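Long-range contacts in putative acetoin utilization protein, acetoin dehydrogenase (Thermus thermophilus, PDB 5AWE), which is of unknown function but combines a pair of CBS domains with an ACT domain, a build consistent with a role in sensing small ligands: residues G139-P148 with E202-G210; Q156-A164 with K195-R203. All coordinates share one frame; numbering follows the deposited sequence.

Interaction 1. Residues G139-P148 with E202-G210; sequences GGLRITVDIP and ERVVDVRPG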
ATOM      1  N   GLY A 139     -10.740 -37.653  31.191  1.00 28.91           N
ATOM      2  CA  GLY A 139     -11.210 -37.495  32.553  1.00 29.21           C
ATOM      3  C   GLY A 139     -10.377 -38.327  33.518  1.00 30.64           C
ATOM      4  O   GLY A 139      -9.152 -38.411  33.394  1.00 31.23           O
ATOM      5  N   GLY A 140     -11.034 -38.951  34.485  1.00 28.95           N
ATOM      6  CA  GLY A 140     -10.299 -39.680  35.496  1.00 27.12           C
ATOM      7  C   GLY A 140      -9.638 -38.716  36.457  1.00 25.74           C
ATOM      8  O   GLY A 140     -10.194 -37.658  36.749  1.00 26.15           O
ATOM      9  N   LEU A 141      -8.456 -39.078  36.948  1.00 24.32           N
ATOM     10  CA  LEU A 141      -7.739 -38.247  37.904  1.00 23.67           C
ATOM     11  C   LEU A 141      -6.329 -37.939  37.453  1.00 22.87           C
ATOM     12  O   LEU A 141      -5.611 -38.812  36.967  1.00 23.35           O
ATOM     13  CB  LEU A 141      -7.680 -38.920  39.281  1.00 20.23           C
ATOM     14  CG  LEU A 141      -8.983 -39.037  40.075  1.00 20.54           C
ATOM     15  CD1 LEU A 141      -8.670 -39.464  41.519  1.00 17.17           C
ATOM     16  CD2 LEU A 141      -9.700 -37.704  40.063  1.00 13.41           C
ATOM     17  N   ARG A 142      -5.937 -36.686  37.634  1.00 22.41           N
ATOM     18  CA  ARG A 142      -4.561 -36.273  37.438  1.00 22.86           C
ATOM     19  C   ARG A 142      -3.858 -36.270  38.797  1.00 23.21           C
ATOM     20  O   ARG A 142      -4.183 -35.477  39.681  1.00 23.79           O
ATOM     21  CB  ARG A 142      -4.536 -34.882  36.809  1.00 20.23           C
ATOM     22  CG  ARG A 142      -3.156 -34.300  36.589  1.00 24.13           C
ATOM     23  CD  ARG A 142      -3.277 -32.844  36.163  1.00 25.22           C
ATOM     24  NE  ARG A 142      -2.022 -32.275  35.697  1.00 17.26           N
ATOM     25  CZ  ARG A 142      -1.194 -31.571  36.460  1.00 21.82           C
ATOM     26  NH1 ARG A 142      -1.490 -31.359  37.734  1.00 19.18           N
ATOM     27  NH2 ARG A 142      -0.087 -31.046  35.938  1.00 21.92           N
ATOM     28  N   ILE A 143      -2.899 -37.172  38.964  1.00 23.71           N
ATOM     29  CA  ILE A 143      -2.257 -37.366  40.257  1.00 23.14           C
ATOM     30  C   ILE A 143      -0.777 -37.032  40.161  1.00 24.74           C
ATOM     31  O   ILE A 143      -0.034 -37.681  39.422  1.00 25.00           O
ATOM     32  CB  ILE A 143      -2.414 -38.838  40.740  1.00 22.69           C
ATOM     33  CG1 ILE A 143      -3.902 -39.197  40.832  1.00 14.61           C
ATOM     34  CG2 ILE A 143      -1.736 -39.034  42.105  1.00 16.33           C
ATOM     35  CD1 ILE A 143      -4.165 -40.653  41.179  1.00 20.36           C
ATOM     36  N   THR A 144      -0.349 -36.014  40.898  1.00 25.40           N
ATOM     37  CA  THR A 144       1.074 -35.793  41.107  1.00 25.64           C
ATOM     38  C   THR A 144       1.493 -36.595  42.323  1.00 27.01           C
ATOM     39  O   THR A 144       0.921 -36.438  43.400  1.00 28.48           O
ATOM     40  CB  THR A 144       1.400 -34.319  41.371  1.00 23.62           C
ATOM     41  OG1 THR A 144       0.937 -33.523  40.276  1.00 25.66           O
ATOM     42  CG2 THR A 144       2.901 -34.131  41.514  1.00 19.77           C
ATOM     43  N   VAL A 145       2.486 -37.461  42.147  1.00 26.72           N
ATOM     44  CA  VAL A 145       2.956 -38.300  43.235  1.00 26.19           C
ATOM     45  C   VAL A 145       4.475 -38.366  43.241  1.00 27.08           C
ATOM     46  O   VAL A 145       5.111 -38.444  42.185  1.00 27.72           O
ATOM     47  CB  VAL A 145       2.369 -39.728  43.119  1.00 28.08           C
ATOM     48  CG1 VAL A 145       2.548 -40.253  41.704  1.00 29.26           C
ATOM     49  CG2 VAL A 145       3.048 -40.659  44.114  1.00 23.01           C
ATOM     50  N   ASP A 146       5.050 -38.318  44.439  1.00 26.15           N
ATOM     51  CA  ASP A 146       6.491 -38.426  44.610  1.00 26.60           C
ATOM     52  C   ASP A 146       6.854 -39.829  45.059  1.00 28.32           C
ATOM     53  O   ASP A 146       6.457 -40.269  46.143  1.00 29.98           O
ATOM     54  CB  ASP A 146       6.982 -37.416  45.650  1.00 26.60           C
ATOM     55  CG  ASP A 146       6.950 -35.991  45.138  1.00 27.49           C
ATOM     56  OD1 ASP A 146       6.955 -35.796  43.902  1.00 30.66           O
ATOM     57  OD2 ASP A 146       6.921 -35.062  45.968  1.00 25.05           O
ATOM     58  N   ILE A 147       7.610 -40.532  44.225  1.00 27.72           N
ATOM     59  CA  ILE A 147       8.077 -41.865  44.566  1.00 27.36           C
ATOM     60  C   ILE A 147       9.583 -41.807  44.740  1.00 28.05           C
ATOM     61  O   ILE A 147      10.244 -40.920  44.188  1.00 28.60           O
ATOM     62  CB  ILE A 147       7.749 -42.883  43.450  1.00 28.06           C
ATOM     63  CG1 ILE A 147       8.371 -42.422  42.126  1.00 28.05           C
ATOM     64  CG2 ILE A 147       6.240 -43.047  43.318  1.00 21.40           C
ATOM     65  CD1 ILE A 147       8.263 -43.443  41.002  1.00 25.39           C
ATOM     66  N   PRO A 148      10.148 -42.738  45.521  1.00 27.23           N
ATOM     67  CA  PRO A 148      11.602 -42.717  45.710  1.00 27.34           C
ATOM     68  C   PRO A 148      12.238 -42.869  44.334  1.00 27.89           C
ATOM     69  O   PRO A 148      11.667 -43.521  43.461  1.00 27.80           O
ATOM     70  CB  PRO A 148      11.871 -43.930  46.604  1.00 25.35           C
ATOM     71  CG  PRO A 148      10.565 -44.217  47.262  1.00 24.89           C
ATOM     72  CD  PRO A 148       9.509 -43.841  46.258  1.00 27.87           C
ATOM     73  N   GLU A 202       2.940 -44.287  49.670  1.00 42.12           N
ATOM     74  CA  GLU A 202       3.406 -43.386  48.624  1.00 40.99           C
ATOM     75  C   GLU A 202       3.084 -41.940  49.011  1.00 39.43           C
ATOM     76  O   GLU A 202       2.173 -41.689  49.803  1.00 38.74           O
ATOM     77  CB  GLU A 202       2.741 -43.745  47.293  1.00 41.13           C
ATOM     78  CG  GLU A 202       3.658 -43.624  46.093  1.00 39.70           C
ATOM     79  CD  GLU A 202       4.762 -44.667  46.093  1.00 38.67           C
ATOM     80  OE1 GLU A 202       5.942 -44.283  46.246  1.00 38.40           O
ATOM     81  OE2 GLU A 202       4.453 -45.869  45.938  1.00 33.43           O
ATOM     82  N   ARG A 203       3.835 -40.994  48.454  1.00 37.82           N
ATOM     83  CA  ARG A 203       3.721 -39.600  48.864  1.00 36.15           C
ATOM     84  C   ARG A 203       2.903 -38.771  47.874  1.00 34.68           C
ATOM     85  O   ARG A 203       3.439 -38.267  46.886  1.00 34.36           O
ATOM     86  CB  ARG A 203       5.115 -38.988  49.018  1.00 38.92           C
ATOM     87  CG  ARG A 203       5.135 -37.724  49.855  1.00 46.67           C
ATOM     88  CD  ARG A 203       6.507 -37.066  49.880  1.00 52.54           C
ATOM     89  NE  ARG A 203       6.477 -35.605  49.726  1.00 58.96           N
ATOM     90  CZ  ARG A 203       5.386 -34.836  49.801  1.00 61.90           C
ATOM     91  NH1 ARG A 203       4.186 -35.358  50.033  1.00 61.98           N
ATOM     92  NH2 ARG A 203       5.495 -33.523  49.636  1.00 61.58           N
ATOM     93  N   VAL A 204       1.610 -38.616  48.153  1.00 32.30           N
ATOM     94  CA  VAL A 204       0.686 -38.021  47.193  1.00 31.96           C
ATOM     95  C   VAL A 204       0.650 -36.499  47.300  1.00 32.16           C
ATOM     96  O   VAL A 204       0.120 -35.946  48.261  1.00 31.99           O
ATOM     97  CB  VAL A 204      -0.750 -38.573  47.382  1.00 33.09           C
ATOM     98  CG1 VAL A 204      -1.705 -37.904  46.397  1.00 31.74           C
ATOM     99  CG2 VAL A 204      -0.758 -40.087  47.173  1.00 29.17           C
ATOM    100  N   VAL A 205       1.206 -35.831  46.296  1.00 32.14           N
ATOM    101  CA  VAL A 205       1.369 -34.385  46.330  1.00 32.46           C
ATOM    102  C   VAL A 205       0.052 -33.642  46.113  1.00 32.78           C
ATOM    103  O   VAL A 205      -0.308 -32.767  46.905  1.00 33.38           O
ATOM    104  CB  VAL A 205       2.391 -33.922  45.270  1.00 34.61           C
ATOM    105  CG1 VAL A 205       2.589 -32.420  45.363  1.00 36.46           C
ATOM    106  CG2 VAL A 205       3.716 -34.644  45.475  1.00 29.72           C
ATOM    107  N   ASP A 206      -0.669 -33.985  45.048  1.00 32.41           N
ATOM    108  CA  ASP A 206      -1.988 -33.395  44.829  1.00 32.58           C
ATOM    109  C   ASP A 206      -2.849 -34.160  43.829  1.00 33.20           C
ATOM    110  O   ASP A 206      -2.360 -35.015  43.096  1.00 33.92           O
ATOM    111  CB  ASP A 206      -1.850 -31.946  44.365  1.00 36.26           C
ATOM    112  CG  ASP A 206      -1.717 -31.832  42.870  1.00 41.31           C
ATOM    113  OD1 ASP A 206      -0.866 -32.543  42.298  1.00 48.64           O
ATOM    114  OD2 ASP A 206      -2.470 -31.041  42.265  1.00 45.96           O
ATOM    115  N   VAL A 207      -4.140 -33.839  43.807  1.00 32.95           N
ATOM    116  CA  VAL A 207      -5.105 -34.556  42.984  1.00 33.03           C
ATOM    117  C   VAL A 207      -6.188 -33.633  42.419  1.00 34.93           C
ATOM    118  O   VAL A 207      -6.875 -32.921  43.162  1.00 34.82           O
ATOM    119  CB  VAL A 207      -5.797 -35.664  43.794  1.00 32.07           C
ATOM    120  CG1 VAL A 207      -6.817 -36.386  42.923  1.00 30.77           C
ATOM    121  CG2 VAL A 207      -4.761 -36.637  44.331  1.00 30.42           C
ATOM    122  N   ARG A 208      -6.346 -33.654  41.101  1.00 34.96           N
ATOM    123  CA  ARG A 208      -7.464 -32.975  40.469  1.00 35.61           C
ATOM    124  C   ARG A 208      -8.041 -33.809  39.332  1.00 35.42           C
ATOM    125  O   ARG A 208      -7.438 -34.797  38.914  1.00 33.91           O
ATOM    126  CB  ARG A 208      -7.035 -31.600  39.946  1.00 39.65           C
ATOM    127  CG  ARG A 208      -5.725 -31.584  39.199  1.00 39.05           C
ATOM    128  CD  ARG A 208      -4.680 -30.861  40.025  1.00 47.21           C
ATOM    129  NE  ARG A 208      -4.369 -29.544  39.482  1.00 52.03           N
ATOM    130  CZ  ARG A 208      -5.124 -28.463  39.644  1.00 54.81           C
ATOM    131  NH1 ARG A 208      -4.746 -27.310  39.109  1.00 54.05           N
ATOM    132  NH2 ARG A 208      -6.253 -28.533  40.337  1.00 61.36           N
ATOM    133  N   PRO A 209      -9.235 -33.430  38.837  1.00 35.03           N
ATOM    134  CA  PRO A 209      -9.922 -34.127  37.743  1.00 36.19           C
ATOM    135  C   PRO A 209      -9.111 -34.159  36.452  1.00 36.33           C
ATOM    136  O   PRO A 209      -8.487 -33.167  36.073  1.00 36.98           O
ATOM    137  CB  PRO A 209     -11.222 -33.340  37.574  1.00 35.37           C
ATOM    138  CG  PRO A 209     -11.453 -32.732  38.917  1.00 37.14           C
ATOM    139  CD  PRO A 209     -10.084 -32.371  39.412  1.00 34.75           C
ATOM    140  N   GLY A 210      -9.123 -35.308  35.786  1.00 36.63           N
ATOM    141  CA  GLY A 210      -8.449 -35.430  34.508  1.00 37.94           C
ATOM    142  C   GLY A 210      -8.803 -34.300  33.559  1.00 38.30           C
ATOM    143  O   GLY A 210      -7.883 -33.733  32.935  1.00 39.93           O
ATOM    144  OXT GLY A 210     -10.001 -33.982  33.427  1.00 35.48           O
TER
HETATM  145  O   HOH W   1      -2.616 -33.191  40.258  1.00 34.90           O
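G140 O accepts G210 N, the chain's last amide, at 2.8 Å, with the donor standing above the carbonyl plane; G139 O receives a CA-H...O contact from G210. The antiparallel ladder of strands 141-148 and 203-209 begins next, at L141 with P209, and L141 CD1 meets V207 CG1 (3.9 Å). R142 exchanges two backbone bonds with R208, and its chain, extended from CG to NE, runs beside that of R208. NH1 of R142 comes within 3.8 Å of R208 NE, at the edge of the R208 guanidinium, whose plane is turned 75° from its own; this like-charge approach is probably eased by E95 of the second subunit, which pairs with R142 NE, and, through a long charge pair with R208, by D206. A water sits 2.8 Å from R142 O. I143 turns to the other face with V204 and V207; it and V204 pack on L197 of helix 193-199. T144 O is gripped by two successive amides, V205 N at 3.0 Å and, weakly, D206 N, while T144 OG1 makes a weak bond to D206 OD1 (2.9 Å). With CG2 anti to the backbone N, T144 lays this methyl against V205 CB (3.8 Å). The register then slips by one residue, and V145 CG2 packs on E202 CG (3.6 Å). D146 N bonds R203 O almost straight (171°); D146 OD2 sits over one face of the R203 guanidinium, a long ion pair, but its firmer salt bridge is to R180. I147 CG2 touches the E202 carboxylate. V205 and D206 facing T144 make a classic beta bulge in the antiparallel sheet of an ACT domain.

Interaction 2. Residues Q156-A164 with K195-R203; sequences QMAQAVPPA and KRLEAAGER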
ATOM      1  N   GLN A 156       6.402 -50.499  42.020  1.00 23.77           N
ATOM      2  CA  GLN A 156       5.749 -50.656  43.321  1.00 24.27           C
ATOM      3  C   GLN A 156       4.581 -49.679  43.483  1.00 22.77           C
ATOM      4  O   GLN A 156       3.516 -50.062  43.957  1.00 20.97           O
ATOM      5  CB  GLN A 156       6.773 -50.468  44.451  1.00 30.33           C
ATOM      6  CG  GLN A 156       6.181 -50.353  45.855  1.00 38.76           C
ATOM      7  CD  GLN A 156       5.694 -51.677  46.411  1.00 49.34           C
ATOM      8  OE1 GLN A 156       6.474 -52.615  46.582  1.00 54.40           O
ATOM      9  NE2 GLN A 156       4.394 -51.761  46.702  1.00 47.61           N
HETATM   10  N   MSE A 157       4.773 -48.428  43.067  1.00 23.44           N
HETATM   11  CA  MSE A 157       3.691 -47.443  43.095  1.00 24.35           C
HETATM   12  C   MSE A 157       2.499 -47.890  42.254  1.00 24.85           C
HETATM   13  O   MSE A 157       1.353 -47.639  42.620  1.00 24.06           O
HETATM   14  CB  MSE A 157       4.179 -46.086  42.577  1.00 26.89           C
HETATM   15  CG  MSE A 157       3.090 -45.006  42.529  1.00 37.93           C
HETATM   16 SE   MSE A 157       2.071 -44.985  41.018  1.00 45.10          SE
HETATM   17  CE  MSE A 157       3.343 -44.829  39.804  1.00 35.74           C
ATOM     18  N   ALA A 158       2.778 -48.551  41.127  1.00 25.63           N
ATOM     19  CA  ALA A 158       1.746 -48.908  40.151  1.00 26.49           C
ATOM     20  C   ALA A 158       0.772 -49.960  40.661  1.00 27.47           C
ATOM     21  O   ALA A 158      -0.350 -50.054  40.169  1.00 28.37           O
ATOM     22  CB  ALA A 158       2.388 -49.394  38.860  1.00 25.17           C
ATOM     23  N   GLN A 159       1.194 -50.750  41.644  1.00 28.38           N
ATOM     24  CA  GLN A 159       0.329 -51.789  42.200  1.00 29.07           C
ATOM     25  C   GLN A 159      -0.858 -51.230  42.987  1.00 28.94           C
ATOM     26  O   GLN A 159      -1.828 -51.938  43.244  1.00 30.71           O
ATOM     27  CB  GLN A 159       1.143 -52.727  43.088  1.00 25.65           C
ATOM     28  CG  GLN A 159       2.142 -53.561  42.307  1.00 42.03           C
ATOM     29  CD  GLN A 159       3.300 -54.038  43.162  1.00 50.93           C
ATOM     30  OE1 GLN A 159       3.136 -54.312  44.352  1.00 56.17           O
ATOM     31  NE2 GLN A 159       4.483 -54.136  42.558  1.00 53.19           N
ATOM     32  N   ALA A 160      -0.788 -49.961  43.363  1.00 27.17           N
ATOM     33  CA  ALA A 160      -1.876 -49.348  44.107  1.00 27.60           C
ATOM     34  C   ALA A 160      -3.059 -48.965  43.205  1.00 27.44           C
ATOM     35  O   ALA A 160      -4.188 -48.844  43.680  1.00 29.39           O
ATOM     36  CB  ALA A 160      -1.362 -48.114  44.857  1.00 27.45           C
ATOM     37  N   VAL A 161      -2.810 -48.779  41.913  1.00 25.58           N
ATOM     38  CA  VAL A 161      -3.844 -48.276  41.018  1.00 24.73           C
ATOM     39  C   VAL A 161      -5.024 -49.231  40.756  1.00 26.18           C
ATOM     40  O   VAL A 161      -6.186 -48.804  40.793  1.00 25.40           O
ATOM     41  CB  VAL A 161      -3.251 -47.857  39.651  1.00 20.21           C
ATOM     42  CG1 VAL A 161      -4.366 -47.311  38.745  1.00 18.63           C
ATOM     43  CG2 VAL A 161      -2.172 -46.804  39.849  1.00 14.53           C
ATOM     44  N   PRO A 162      -4.752 -50.523  40.477  1.00 26.00           N
ATOM     45  CA  PRO A 162      -5.870 -51.443  40.221  1.00 27.60           C
ATOM     46  C   PRO A 162      -6.931 -51.327  41.306  1.00 27.88           C
ATOM     47  O   PRO A 162      -6.613 -51.048  42.458  1.00 28.66           O
ATOM     48  CB  PRO A 162      -5.208 -52.824  40.190  1.00 24.87           C
ATOM     49  CG  PRO A 162      -3.801 -52.547  39.788  1.00 27.29           C
ATOM     50  CD  PRO A 162      -3.459 -51.228  40.459  1.00 28.31           C
ATOM     51  N   PRO A 163      -8.205 -51.572  40.963  1.00 29.42           N
ATOM     52  CA  PRO A 163      -8.754 -51.956  39.655  1.00 30.35           C
ATOM     53  C   PRO A 163      -8.707 -50.903  38.542  1.00 32.05           C
ATOM     54  O   PRO A 163      -9.125 -51.185  37.407  1.00 32.39           O
ATOM     55  CB  PRO A 163     -10.191 -52.360  39.983  1.00 30.28           C
ATOM     56  CG  PRO A 163     -10.549 -51.496  41.138  1.00 31.19           C
ATOM     57  CD  PRO A 163      -9.276 -51.284  41.937  1.00 26.41           C
ATOM     58  N   ALA A 164      -8.215 -49.703  38.851  1.00 30.67           N
ATOM     59  CA  ALA A 164      -8.150 -48.635  37.851  1.00 29.40           C
ATOM     60  C   ALA A 164      -6.936 -48.800  36.934  1.00 28.10           C
ATOM     61  O   ALA A 164      -6.030 -49.586  37.227  1.00 27.56           O
ATOM     62  CB  ALA A 164      -8.107 -47.265  38.535  1.00 25.67           C
ATOM     63  N   LYS A 195      -6.141 -42.800  47.966  1.00 38.67           N
ATOM     64  CA  LYS A 195      -6.119 -43.566  49.207  1.00 41.13           C
ATOM     65  C   LYS A 195      -5.037 -44.641  49.098  1.00 40.82           C
ATOM     66  O   LYS A 195      -4.006 -44.579  49.780  1.00 40.38           O
ATOM     67  CB  LYS A 195      -7.482 -44.238  49.442  1.00 47.95           C
ATOM     68  CG  LYS A 195      -8.688 -43.314  49.275  1.00 54.05           C
ATOM     69  CD  LYS A 195      -9.006 -42.556  50.562  1.00 62.56           C
ATOM     70  CE  LYS A 195      -9.656 -43.463  51.600  1.00 65.36           C
ATOM     71  NZ  LYS A 195     -10.127 -42.703  52.795  1.00 66.53           N
ATOM     72  N   ARG A 196      -5.280 -45.606  48.214  1.00 39.85           N
ATOM     73  CA  ARG A 196      -4.404 -46.758  48.054  1.00 40.49           C
ATOM     74  C   ARG A 196      -2.932 -46.372  47.944  1.00 41.65           C
ATOM     75  O   ARG A 196      -2.071 -47.024  48.533  1.00 42.16           O
ATOM     76  CB  ARG A 196      -4.817 -47.557  46.819  1.00 38.45           C
ATOM     77  CG  ARG A 196      -6.208 -48.150  46.907  1.00 34.60           C
ATOM     78  CD  ARG A 196      -6.417 -49.192  45.833  1.00 35.99           C
ATOM     79  NE  ARG A 196      -6.638 -48.589  44.523  1.00 30.94           N
ATOM     80  CZ  ARG A 196      -7.841 -48.336  44.022  1.00 33.05           C
ATOM     81  NH1 ARG A 196      -8.923 -48.636  44.725  1.00 31.62           N
ATOM     82  NH2 ARG A 196      -7.964 -47.773  42.829  1.00 30.38           N
ATOM     83  N   LEU A 197      -2.648 -45.310  47.194  1.00 42.02           N
ATOM     84  CA  LEU A 197      -1.271 -44.883  46.984  1.00 42.41           C
ATOM     85  C   LEU A 197      -0.552 -44.582  48.296  1.00 44.26           C
ATOM     86  O   LEU A 197       0.528 -45.108  48.560  1.00 43.94           O
ATOM     87  CB  LEU A 197      -1.229 -43.644  46.085  1.00 38.72           C
ATOM     88  CG  LEU A 197      -1.371 -43.878  44.576  1.00 38.68           C
ATOM     89  CD1 LEU A 197      -1.549 -42.553  43.851  1.00 25.62           C
ATOM     90  CD2 LEU A 197      -0.136 -44.607  44.058  1.00 35.31           C
ATOM     91  N   GLU A 198      -1.143 -43.731  49.125  1.00 46.05           N
ATOM     92  CA  GLU A 198      -0.428 -43.290  50.308  1.00 48.39           C
ATOM     93  C   GLU A 198      -0.596 -44.293  51.434  1.00 48.71           C
ATOM     94  O   GLU A 198       0.316 -44.480  52.232  1.00 49.99           O
ATOM     95  CB  GLU A 198      -0.904 -41.906  50.746  1.00 49.81           C
ATOM     96  CG  GLU A 198      -2.340 -41.852  51.208  1.00 55.91           C
ATOM     97  CD  GLU A 198      -2.644 -40.561  51.936  1.00 57.77           C
ATOM     98  OE1 GLU A 198      -2.238 -39.490  51.437  1.00 56.11           O
ATOM     99  OE2 GLU A 198      -3.281 -40.622  53.008  1.00 61.58           O
ATOM    100  N   ALA A 199      -1.757 -44.945  51.488  1.00 49.05           N
ATOM    101  CA  ALA A 199      -1.952 -46.088  52.377  1.00 47.42           C
ATOM    102  C   ALA A 199      -0.886 -47.143  52.084  1.00 47.04           C
ATOM    103  O   ALA A 199      -0.468 -47.883  52.974  1.00 48.00           O
ATOM    104  CB  ALA A 199      -3.344 -46.681  52.176  1.00 47.14           C
ATOM    105  N   ALA A 200      -0.446 -47.198  50.832  1.00 45.52           N
ATOM    106  CA  ALA A 200       0.693 -48.026  50.455  1.00 44.14           C
ATOM    107  C   ALA A 200       1.996 -47.264  50.678  1.00 43.33           C
ATOM    108  O   ALA A 200       3.040 -47.637  50.143  1.00 42.68           O
ATOM    109  CB  ALA A 200       0.574 -48.447  48.991  1.00 43.85           C
ATOM    110  N   GLY A 201       1.923 -46.181  51.447  1.00 43.03           N
ATOM    111  CA  GLY A 201       3.118 -45.435  51.810  1.00 43.03           C
ATOM    112  C   GLY A 201       3.685 -44.504  50.748  1.00 43.15           C
ATOM    113  O   GLY A 201       4.794 -43.984  50.896  1.00 43.10           O
ATOM    114  N   GLU A 202       2.940 -44.287  49.670  1.00 42.12           N
ATOM    115  CA  GLU A 202       3.406 -43.386  48.624  1.00 40.99           C
ATOM    116  C   GLU A 202       3.084 -41.940  49.011  1.00 39.43           C
ATOM    117  O   GLU A 202       2.173 -41.689  49.803  1.00 38.74           O
ATOM    118  CB  GLU A 202       2.741 -43.745  47.293  1.00 41.13           C
ATOM    119  CG  GLU A 202       3.658 -43.624  46.093  1.00 39.70           C
ATOM    120  CD  GLU A 202       4.762 -44.667  46.093  1.00 38.67           C
ATOM    121  OE1 GLU A 202       5.942 -44.283  46.246  1.00 38.40           O
ATOM    122  OE2 GLU A 202       4.453 -45.869  45.938  1.00 33.43           O
ATOM    123  N   ARG A 203       3.835 -40.994  48.454  1.00 37.82           N
ATOM    124  CA  ARG A 203       3.721 -39.600  48.864  1.00 36.15           C
ATOM    125  C   ARG A 203       2.903 -38.771  47.874  1.00 34.68           C
ATOM    126  O   ARG A 203       3.439 -38.267  46.886  1.00 34.36           O
ATOM    127  CB  ARG A 203       5.115 -38.988  49.018  1.00 38.92           C
ATOM    128  CG  ARG A 203       5.135 -37.724  49.855  1.00 46.67           C
ATOM    129  CD  ARG A 203       6.507 -37.066  49.880  1.00 52.54           C
ATOM    130  NE  ARG A 203       6.477 -35.605  49.726  1.00 58.96           N
ATOM    131  CZ  ARG A 203       5.386 -34.836  49.801  1.00 61.90           C
ATOM    132  NH1 ARG A 203       4.186 -35.358  50.033  1.00 61.98           N
ATOM    133  NH2 ARG A 203       5.495 -33.523  49.636  1.00 61.58           N
TER
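R196 reaches from its helix to the backbone carbonyls of residues 160-162. Its NE donates to A160 O at 2.6 Å, and that oxygen lies at the edge of the guanidinium, near its plane, with the donor nearly along the C=O axis; the N-H...O angle is 141°, so the bond is bent. NH2 gives a weaker bond to V161 O (2.9 Å, 126°). Over one face of the same group lie P162 O, which is no hydrogen-bond partner of NE, and P163 CD, 3.9 Å from R196 NH2. The bend of the R196 chain at chi3 (-76°) swings the flat group across this run of carbonyls, and D189 holds NH1 by a salt bridge, which would limit its rotation. Beside the polar grip, A160 CB points at the helix and meets L197 CD2 at 3.8 Å. The same methyl of L197 touches M157 CG (3.6 Å), the two side chains crossing obliquely. M157, a selenomethionine, has CG anti to the backbone N, and its bent chain leads away from helix 193-199 toward L181 and M183 of strand 178-186. E202 crosses M157 at about a right angle, bringing OE2 to 3.4 Å from M157 CB. Farther out, the carbonyls that R196 meets are presented by a type I turn from A158 to V161 and by the cis peptide bond before P163. In segment 195-203, G201, with positive phi, is the C-prime residue of a Schellman motif that ends helix 193-199 and leads into E202. Two helices packed beside an antiparallel sheet are characteristic of the ACT fold.

In the fold
Both contacts belong to the C-terminal ACT domain, their centres about 10 Å apart. Interaction 2 is nested in the loop closed by interaction 1: strand 141-148 leads to helix 153-158, and helix 193-199 leads into strand 203-209, with strands 165-175 and 178-186 between. The sheet order 165-175, 178-186, 141-148, 203-209 puts the first and last strands of the domain side by side, and the two helices pack on the face bearing I143 and V204. I147 against M157, and I143 and V204 against L197, join the layers, while E202 and R203 are shared. Both contacts also touch the second subunit, interaction 1 through R142 and R208, interaction 2 through A158, Q159 and P162.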